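Local atomic coordinates of D-3-phosphoglycerate dehydrogenase oxidoreductase protein (Ralstonia solanacearum, PDB entry 3GG9), a protein that probably oxidises D-3-phosphoglycerate with NAD as cofactor, acting as a D-isomer specific 2-hydroxyacid dehydrogenase. Residues S76-V81 / G314-N319; V99-G104 / S330-T335. One frame throughout, in Å; residues are numbered along the deposited sequence.

Interaction 1 (S76-V81 / G314-N319); sequences SQTGRV and GIAFQN. With SO4 (sulfate ion), chain E.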
ATOM      1  N   SER A  76     -13.740   8.326 -29.852  1.00 29.87           N
ATOM      2  CA  SER A  76     -12.372   7.860 -29.647  1.00 26.98           C
ATOM      3  C   SER A  76     -12.222   7.268 -28.248  1.00 24.34           C
ATOM      4  O   SER A  76     -12.348   7.971 -27.253  1.00 29.83           O
ATOM      5  CB  SER A  76     -11.351   8.988 -29.864  1.00 26.20           C
ATOM      6  OG  SER A  76     -10.056   8.416 -29.975  1.00 32.38           O
ATOM      7  N   GLN A  77     -11.953   5.966 -28.209  1.00 24.08           N
ATOM      8  CA  GLN A  77     -11.883   5.181 -26.991  1.00 29.32           C
ATOM      9  C   GLN A  77     -10.462   5.114 -26.481  1.00 31.87           C
ATOM     10  O   GLN A  77      -9.545   4.720 -27.228  1.00 30.06           O
ATOM     11  CB  GLN A  77     -12.359   3.753 -27.277  1.00 31.60           C
ATOM     12  CG  GLN A  77     -12.431   2.859 -26.073  1.00 33.82           C
ATOM     13  CD  GLN A  77     -13.327   3.453 -25.024  1.00 31.77           C
ATOM     14  OE1 GLN A  77     -14.491   3.727 -25.271  1.00 40.81           O
ATOM     15  NE2 GLN A  77     -12.775   3.699 -23.857  1.00 34.19           N
ATOM     16  N   THR A  78     -10.289   5.482 -25.209  1.00 32.08           N
ATOM     17  CA  THR A  78      -9.033   5.245 -24.500  1.00 30.87           C
ATOM     18  C   THR A  78      -8.988   3.748 -24.174  1.00 29.76           C
ATOM     19  O   THR A  78      -9.955   3.199 -23.652  1.00 30.35           O
ATOM     20  CB  THR A  78      -8.907   6.111 -23.195  1.00 25.20           C
ATOM     21  OG1 THR A  78     -10.051   5.906 -22.362  1.00 34.90           O
ATOM     22  CG2 THR A  78      -8.733   7.605 -23.508  1.00 26.52           C
ATOM     23  N   GLY A  79      -7.896   3.082 -24.533  1.00 28.17           N
ATOM     24  CA  GLY A  79      -7.796   1.643 -24.368  1.00 28.75           C
ATOM     25  C   GLY A  79      -8.614   0.865 -25.388  1.00 33.44           C
ATOM     26  O   GLY A  79      -9.064   1.423 -26.393  1.00 35.96           O
ATOM     27  N   ARG A  80      -8.812  -0.425 -25.118  1.00 35.79           N
ATOM     28  CA  ARG A  80      -9.440  -1.359 -26.065  1.00 37.76           C
ATOM     29  C   ARG A  80     -10.963  -1.191 -26.213  1.00 36.96           C
ATOM     30  O   ARG A  80     -11.658  -0.764 -25.289  1.00 38.84           O
ATOM     31  CB  ARG A  80      -9.097  -2.814 -25.686  1.00 40.41           C
ATOM     32  CG  ARG A  80      -9.842  -3.351 -24.453  1.00 48.96           C
ATOM     33  CD  ARG A  80      -9.111  -4.527 -23.788  1.00 56.17           C
ATOM     34  NE  ARG A  80      -9.505  -5.833 -24.329  1.00 79.13           N
ATOM     35  CZ  ARG A  80     -10.559  -6.543 -23.919  1.00 85.74           C
ATOM     36  NH1 ARG A  80     -10.820  -7.720 -24.477  1.00 82.22           N
ATOM     37  NH2 ARG A  80     -11.357  -6.084 -22.957  1.00 85.87           N
ATOM     38  N   VAL A  81     -11.464  -1.532 -27.397  1.00 39.10           N
ATOM     39  CA  VAL A  81     -12.900  -1.588 -27.657  1.00 44.41           C
ATOM     40  C   VAL A  81     -13.306  -3.055 -27.711  1.00 47.67           C
ATOM     41  O   VAL A  81     -12.782  -3.819 -28.533  1.00 43.94           O
ATOM     42  CB  VAL A  81     -13.286  -0.899 -28.998  1.00 46.29           C
ATOM     43  CG1 VAL A  81     -14.805  -0.891 -29.180  1.00 42.97           C
ATOM     44  CG2 VAL A  81     -12.751   0.518 -29.055  1.00 45.43           C
ATOM     45  N   GLY A 314      -2.862  10.216 -25.134  1.00 21.60           N
ATOM     46  CA  GLY A 314      -1.974  10.485 -26.277  1.00 23.14           C
ATOM     47  C   GLY A 314      -2.463   9.725 -27.505  1.00 25.62           C
ATOM     48  O   GLY A 314      -2.639  10.307 -28.577  1.00 27.05           O
ATOM     49  N   ILE A 315      -2.718   8.432 -27.329  1.00 24.73           N
ATOM     50  CA  ILE A 315      -3.210   7.578 -28.408  1.00 27.43           C
ATOM     51  C   ILE A 315      -4.616   7.922 -28.867  1.00 26.88           C
ATOM     52  O   ILE A 315      -4.847   7.996 -30.064  1.00 26.84           O
ATOM     53  CB  ILE A 315      -3.079   6.064 -28.052  1.00 33.89           C
ATOM     54  CG1 ILE A 315      -1.608   5.657 -28.089  1.00 32.14           C
ATOM     55  CG2 ILE A 315      -3.871   5.187 -29.014  1.00 29.20           C
ATOM     56  CD1 ILE A 315      -1.321   4.360 -27.364  1.00 41.08           C
ATOM     57  N   ALA A 316      -5.558   8.128 -27.942  1.00 27.14           N
ATOM     58  CA  ALA A 316      -6.920   8.503 -28.342  1.00 27.14           C
ATOM     59  C   ALA A 316      -6.971   9.843 -29.109  1.00 31.03           C
ATOM     60  O   ALA A 316      -7.741   9.970 -30.069  1.00 28.11           O
ATOM     61  CB  ALA A 316      -7.891   8.508 -27.128  1.00 22.69           C
ATOM     62  N   PHE A 317      -6.131  10.802 -28.705  1.00 26.63           N
ATOM     63  CA  PHE A 317      -6.028  12.112 -29.363  1.00 25.31           C
ATOM     64  C   PHE A 317      -5.358  12.009 -30.729  1.00 28.64           C
ATOM     65  O   PHE A 317      -5.852  12.573 -31.704  1.00 22.93           O
ATOM     66  CB  PHE A 317      -5.266  13.131 -28.513  1.00 24.44           C
ATOM     67  CG  PHE A 317      -5.923  13.478 -27.201  1.00 28.56           C
ATOM     68  CD1 PHE A 317      -7.250  13.146 -26.938  1.00 25.34           C
ATOM     69  CD2 PHE A 317      -5.200  14.150 -26.220  1.00 23.83           C
ATOM     70  CE1 PHE A 317      -7.836  13.485 -25.718  1.00 22.32           C
ATOM     71  CE2 PHE A 317      -5.789  14.504 -25.008  1.00 29.29           C
ATOM     72  CZ  PHE A 317      -7.108  14.165 -24.757  1.00 25.17           C
ATOM     73  N   GLN A 318      -4.234  11.297 -30.794  1.00 26.64           N
ATOM     74  CA  GLN A 318      -3.573  11.033 -32.080  1.00 29.45           C
ATOM     75  C   GLN A 318      -4.493  10.270 -33.039  1.00 31.34           C
ATOM     76  O   GLN A 318      -4.467  10.516 -34.247  1.00 29.11           O
ATOM     77  CB  GLN A 318      -2.247  10.300 -31.891  1.00 31.79           C
ATOM     78  CG  GLN A 318      -1.305  10.316 -33.107  1.00 30.17           C
ATOM     79  CD  GLN A 318      -1.012  11.729 -33.630  1.00 28.88           C
ATOM     80  OE1 GLN A 318      -0.617  12.617 -32.872  1.00 34.90           O
ATOM     81  NE2 GLN A 318      -1.191  11.933 -34.944  1.00 29.68           N
ATOM     82  N   ASN A 319      -5.338   9.384 -32.505  1.00 30.10           N
ATOM     83  CA  ASN A 319      -6.300   8.662 -33.343  1.00 30.35           C
ATOM     84  C   ASN A 319      -7.264   9.607 -34.074  1.00 30.87           C
ATOM     85  O   ASN A 319      -7.536   9.428 -35.269  1.00 29.15           O
ATOM     86  CB  ASN A 319      -7.052   7.587 -32.544  1.00 30.54           C
ATOM     87  CG  ASN A 319      -6.229   6.319 -32.315  1.00 32.39           C
ATOM     88  OD1 ASN A 319      -5.181   6.103 -32.928  1.00 28.36           O
ATOM     89  ND2 ASN A 319      -6.725   5.458 -31.435  1.00 26.59           N
TER
HETATM   90  S   SO4 E   1      -7.461  -1.499 -21.464  1.00 48.18           S
HETATM   91  O1  SO4 E   1      -7.687  -0.187 -20.894  1.00 57.55           O
HETATM   92  O2  SO4 E   1      -7.549  -1.435 -22.910  1.00 42.04           O
HETATM   93  O3  SO4 E   1      -6.129  -1.956 -21.090  1.00 57.33           O
HETATM   94  O4  SO4 E   1      -8.474  -2.403 -20.921  1.00 40.52           O
HETATM   95  O   HOH W   1      -8.585   5.788 -29.873  1.00 24.55           O
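The flat carbonyl group of Ala-316 meets the hydroxyl of Ser-76, which comes in tilted out of the carbonyl plane at a C=O...O angle of 116°; Ser-76 OG donates to Ala-316 O over 2.8 Å. With OG anti to the backbone N (chi1 -166°), the hydroxyl reaches helix 306-324 from strand 74-77. The CB of Asn-319 packs beside the same hydroxyl, while its flat amide faces a water through ND2, an approach so short that its length is doubtful. Ser-76 OG accepts a hydrogen bond from this water, 3.0 Å away, and the water also donates to Gln-77 O. CB of Gln-77 points away from the helix, and its amide bonds within its own segment: NE2 meets Thr-78 O at 2.9 Å, nearly straight at 170° and in the amide plane, and also reaches Arg-56 O. Between these polar points sits the methyl of Ala-316, with CB 3.8 Å from Thr-78 CG2 and 3.6 Å from Ser-76 OG. Thr-78 OG1 is directed elsewhere, to Leu-54 O. Beyond the strand, the loop offers Arg-80 N to a sulfate, O2 lying at 2.7 Å from that nitrogen, with Arg-224 and Tyr-312 as further partners. The ion probably comes from the crystallisation liquor, yet an anion held at the C-terminal end of a parallel strand is consistent with the substrate cleft of this family. Chemically, the buried Ser-76 hydroxyl uses both its functions, donating directly to the helix carbonyl and accepting from the water, so this polar atom is satisfied at the strand-helix interface.

Interaction 2 (V99-G104 / S330-T335); sequences VVVLEG and SVANPT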
ATOM      1  N   VAL A  99     -20.936   6.537 -37.521  1.00 39.79           N
ATOM      2  CA  VAL A  99     -20.060   7.055 -36.462  1.00 38.31           C
ATOM      3  C   VAL A  99     -18.894   6.087 -36.304  1.00 38.73           C
ATOM      4  O   VAL A  99     -19.114   4.913 -35.975  1.00 41.56           O
ATOM      5  CB  VAL A  99     -20.827   7.202 -35.125  1.00 34.46           C
ATOM      6  CG1 VAL A  99     -19.869   7.532 -33.961  1.00 39.12           C
ATOM      7  CG2 VAL A  99     -21.886   8.282 -35.252  1.00 34.08           C
ATOM      8  N   VAL A 100     -17.667   6.552 -36.571  1.00 38.13           N
ATOM      9  CA  VAL A 100     -16.509   5.673 -36.422  1.00 38.00           C
ATOM     10  C   VAL A 100     -16.054   5.583 -34.973  1.00 34.83           C
ATOM     11  O   VAL A 100     -16.003   6.584 -34.260  1.00 37.19           O
ATOM     12  CB  VAL A 100     -15.306   6.004 -37.379  1.00 36.54           C
ATOM     13  CG1 VAL A 100     -15.696   5.745 -38.821  1.00 42.52           C
ATOM     14  CG2 VAL A 100     -14.800   7.421 -37.194  1.00 41.36           C
ATOM     15  N   VAL A 101     -15.757   4.366 -34.538  1.00 37.08           N
ATOM     16  CA  VAL A 101     -15.233   4.141 -33.201  1.00 33.52           C
ATOM     17  C   VAL A 101     -13.746   3.862 -33.321  1.00 31.25           C
ATOM     18  O   VAL A 101     -13.328   2.931 -34.012  1.00 35.45           O
ATOM     19  CB  VAL A 101     -15.976   3.010 -32.468  1.00 33.70           C
ATOM     20  CG1 VAL A 101     -15.299   2.700 -31.128  1.00 32.47           C
ATOM     21  CG2 VAL A 101     -17.442   3.409 -32.246  1.00 34.09           C
ATOM     22  N   LEU A 102     -12.945   4.696 -32.663  1.00 33.50           N
ATOM     23  CA  LEU A 102     -11.494   4.575 -32.742  1.00 27.01           C
ATOM     24  C   LEU A 102     -10.987   3.828 -31.518  1.00 29.81           C
ATOM     25  O   LEU A 102     -11.450   4.076 -30.408  1.00 27.30           O
ATOM     26  CB  LEU A 102     -10.835   5.952 -32.860  1.00 30.98           C
ATOM     27  CG  LEU A 102     -11.441   6.914 -33.894  1.00 33.53           C
ATOM     28  CD1 LEU A 102     -10.591   8.138 -34.051  1.00 28.17           C
ATOM     29  CD2 LEU A 102     -11.657   6.256 -35.240  1.00 26.97           C
ATOM     30  N   GLU A 103     -10.069   2.895 -31.736  1.00 25.88           N
ATOM     31  CA  GLU A 103      -9.609   2.008 -30.674  1.00 35.43           C
ATOM     32  C   GLU A 103      -8.219   2.415 -30.258  1.00 35.36           C
ATOM     33  O   GLU A 103      -7.334   2.620 -31.108  1.00 26.83           O
ATOM     34  CB  GLU A 103      -9.620   0.545 -31.136  1.00 33.89           C
ATOM     35  CG  GLU A 103      -9.110  -0.450 -30.089  1.00 45.23           C
ATOM     36  CD  GLU A 103      -9.483  -1.886 -30.385  1.00 47.82           C
ATOM     37  OE1 GLU A 103      -9.775  -2.632 -29.416  1.00 52.99           O
ATOM     38  OE2 GLU A 103      -9.488  -2.269 -31.578  1.00 51.28           O
ATOM     39  N   GLY A 104      -8.032   2.555 -28.951  1.00 37.17           N
ATOM     40  CA  GLY A 104      -6.721   2.839 -28.416  1.00 37.81           C
ATOM     41  C   GLY A 104      -5.952   1.589 -28.059  1.00 37.42           C
ATOM     42  O   GLY A 104      -6.322   0.477 -28.436  1.00 36.32           O
ATOM     43  N   SER A 330      -7.090   2.916 -36.925  1.00 38.26           N
ATOM     44  CA  SER A 330      -7.621   2.744 -35.574  1.00 39.76           C
ATOM     45  C   SER A 330      -9.126   2.521 -35.517  1.00 40.27           C
ATOM     46  O   SER A 330      -9.680   2.374 -34.422  1.00 38.49           O
ATOM     47  CB  SER A 330      -7.245   3.926 -34.697  1.00 33.39           C
ATOM     48  OG  SER A 330      -7.934   5.087 -35.125  1.00 31.30           O
ATOM     49  N   VAL A 331      -9.786   2.496 -36.678  1.00 41.40           N
ATOM     50  CA  VAL A 331     -11.248   2.302 -36.730  1.00 35.53           C
ATOM     51  C   VAL A 331     -11.613   0.871 -36.348  1.00 37.06           C
ATOM     52  O   VAL A 331     -11.129  -0.075 -36.954  1.00 39.94           O
ATOM     53  CB  VAL A 331     -11.896   2.725 -38.102  1.00 35.38           C
ATOM     54  CG1 VAL A 331     -13.430   2.582 -38.048  1.00 34.78           C
ATOM     55  CG2 VAL A 331     -11.564   4.166 -38.422  1.00 34.43           C
ATOM     56  N   ALA A 332     -12.437   0.743 -35.304  1.00 36.31           N
ATOM     57  CA  ALA A 332     -12.923  -0.543 -34.820  1.00 40.14           C
ATOM     58  C   ALA A 332     -13.971  -1.120 -35.768  1.00 41.36           C
ATOM     59  O   ALA A 332     -13.974  -2.323 -36.022  1.00 36.39           O
ATOM     60  CB  ALA A 332     -13.515  -0.404 -33.416  1.00 36.06           C
ATOM     61  N   ASN A 333     -14.832  -0.244 -36.293  1.00 35.30           N
ATOM     62  CA  ASN A 333     -15.971  -0.622 -37.132  1.00 35.92           C
ATOM     63  C   ASN A 333     -15.852  -0.076 -38.566  1.00 37.03           C
ATOM     64  O   ASN A 333     -16.583   0.837 -38.945  1.00 41.20           O
ATOM     65  CB  ASN A 333     -17.272  -0.138 -36.454  1.00 28.85           C
ATOM     66  CG  ASN A 333     -17.322   1.388 -36.263  1.00 35.00           C
ATOM     67  OD1 ASN A 333     -16.285   2.062 -36.234  1.00 37.87           O
ATOM     68  ND2 ASN A 333     -18.537   1.938 -36.156  1.00 35.18           N
ATOM     69  N   PRO A 334     -14.930  -0.628 -39.383  1.00 43.23           N
ATOM     70  CA  PRO A 334     -14.597   0.068 -40.632  1.00 48.75           C
ATOM     71  C   PRO A 334     -15.759   0.173 -41.640  1.00 53.23           C
ATOM     72  O   PRO A 334     -15.718   1.021 -42.531  1.00 56.19           O
ATOM     73  CB  PRO A 334     -13.445  -0.770 -41.213  1.00 48.73           C
ATOM     74  CG  PRO A 334     -12.961  -1.618 -40.081  1.00 47.57           C
ATOM     75  CD  PRO A 334     -14.178  -1.886 -39.258  1.00 45.08           C
ATOM     76  N   THR A 335     -16.794  -0.653 -41.476  1.00 54.44           N
ATOM     77  CA  THR A 335     -17.972  -0.593 -42.354  1.00 57.54           C
ATOM     78  C   THR A 335     -18.860   0.635 -42.094  1.00 55.48           C
ATOM     79  O   THR A 335     -19.870   0.822 -42.767  1.00 59.30           O
ATOM     80  CB  THR A 335     -18.809  -1.913 -42.344  1.00 59.48           C
ATOM     81  OG1 THR A 335     -19.419  -2.106 -41.067  1.00 63.81           O
ATOM     82  CG2 THR A 335     -17.936  -3.129 -42.679  1.00 62.95           C
TER
HETATM   83  O   HOH W   2      -9.473  -1.179 -34.129  1.00 42.88           O
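Val-331 lays its two methyl branches over the edge strand 100-102: CG1 rests 4.0 Å from Val-100 CB, and CG2 lies 3.8 Å from Leu-102 CD2. The strand closes one margin, within this chain, of the five-stranded parallel sheet of a flavodoxin-like domain, and the C-terminal loop 330-335 crosses it at a slant, pairing at a single beta bridge between Leu-102 and Val-331, a non-hydrogen-bonded pair. Backbone bonds of the flanking residues fasten the bridge: Ala-332 N gives to Val-101 O at 2.7 Å, and Glu-103 N to Ser-330 O at 2.8 Å. Farther along, Asn-333 does with its side chain what a neighbouring strand would do with its peptides. Its CG stands between the backbone N and the carbonyl carbon (chi1 61°), which brings the amide up to the strand; OD1 accepts from Val-101 N at 2.9 Å, almost straight at 176°, while ND2 donates to Val-99 O at 3.0 Å and also reaches Thr-95 of helix 91-97. At the other end Glu-103 extends beside the loop, its carboxylate bonded to Val-81 N and salt-bridged to Arg-83. One water donates to Glu-103 OE2 at 2.8 Å and makes a weak bond to Val-331 O.

In the fold
After strands 4-7, 28-31 and 51-54 the chain reaches strand 74-77, then helix 91-97 and strand 100-102, before leaving for the NAD-binding domain and its own parallel sheet. On its return, helix 306-324 comes back to the first domain and interaction 1 closes the loop opened at 76-81; the C-terminal loop follows, and interaction 2 closes the one opened at 99-104. The two loops therefore cross, and both enclose the whole second sheet. The centres of the contacts lie about 10 Å apart. They meet on adjacent strands, where Gln-77 N lies 2.9 Å from Leu-102 O: helix 306-324 packs on the sheet, and the following loop then pairs with its edge strand 100-102.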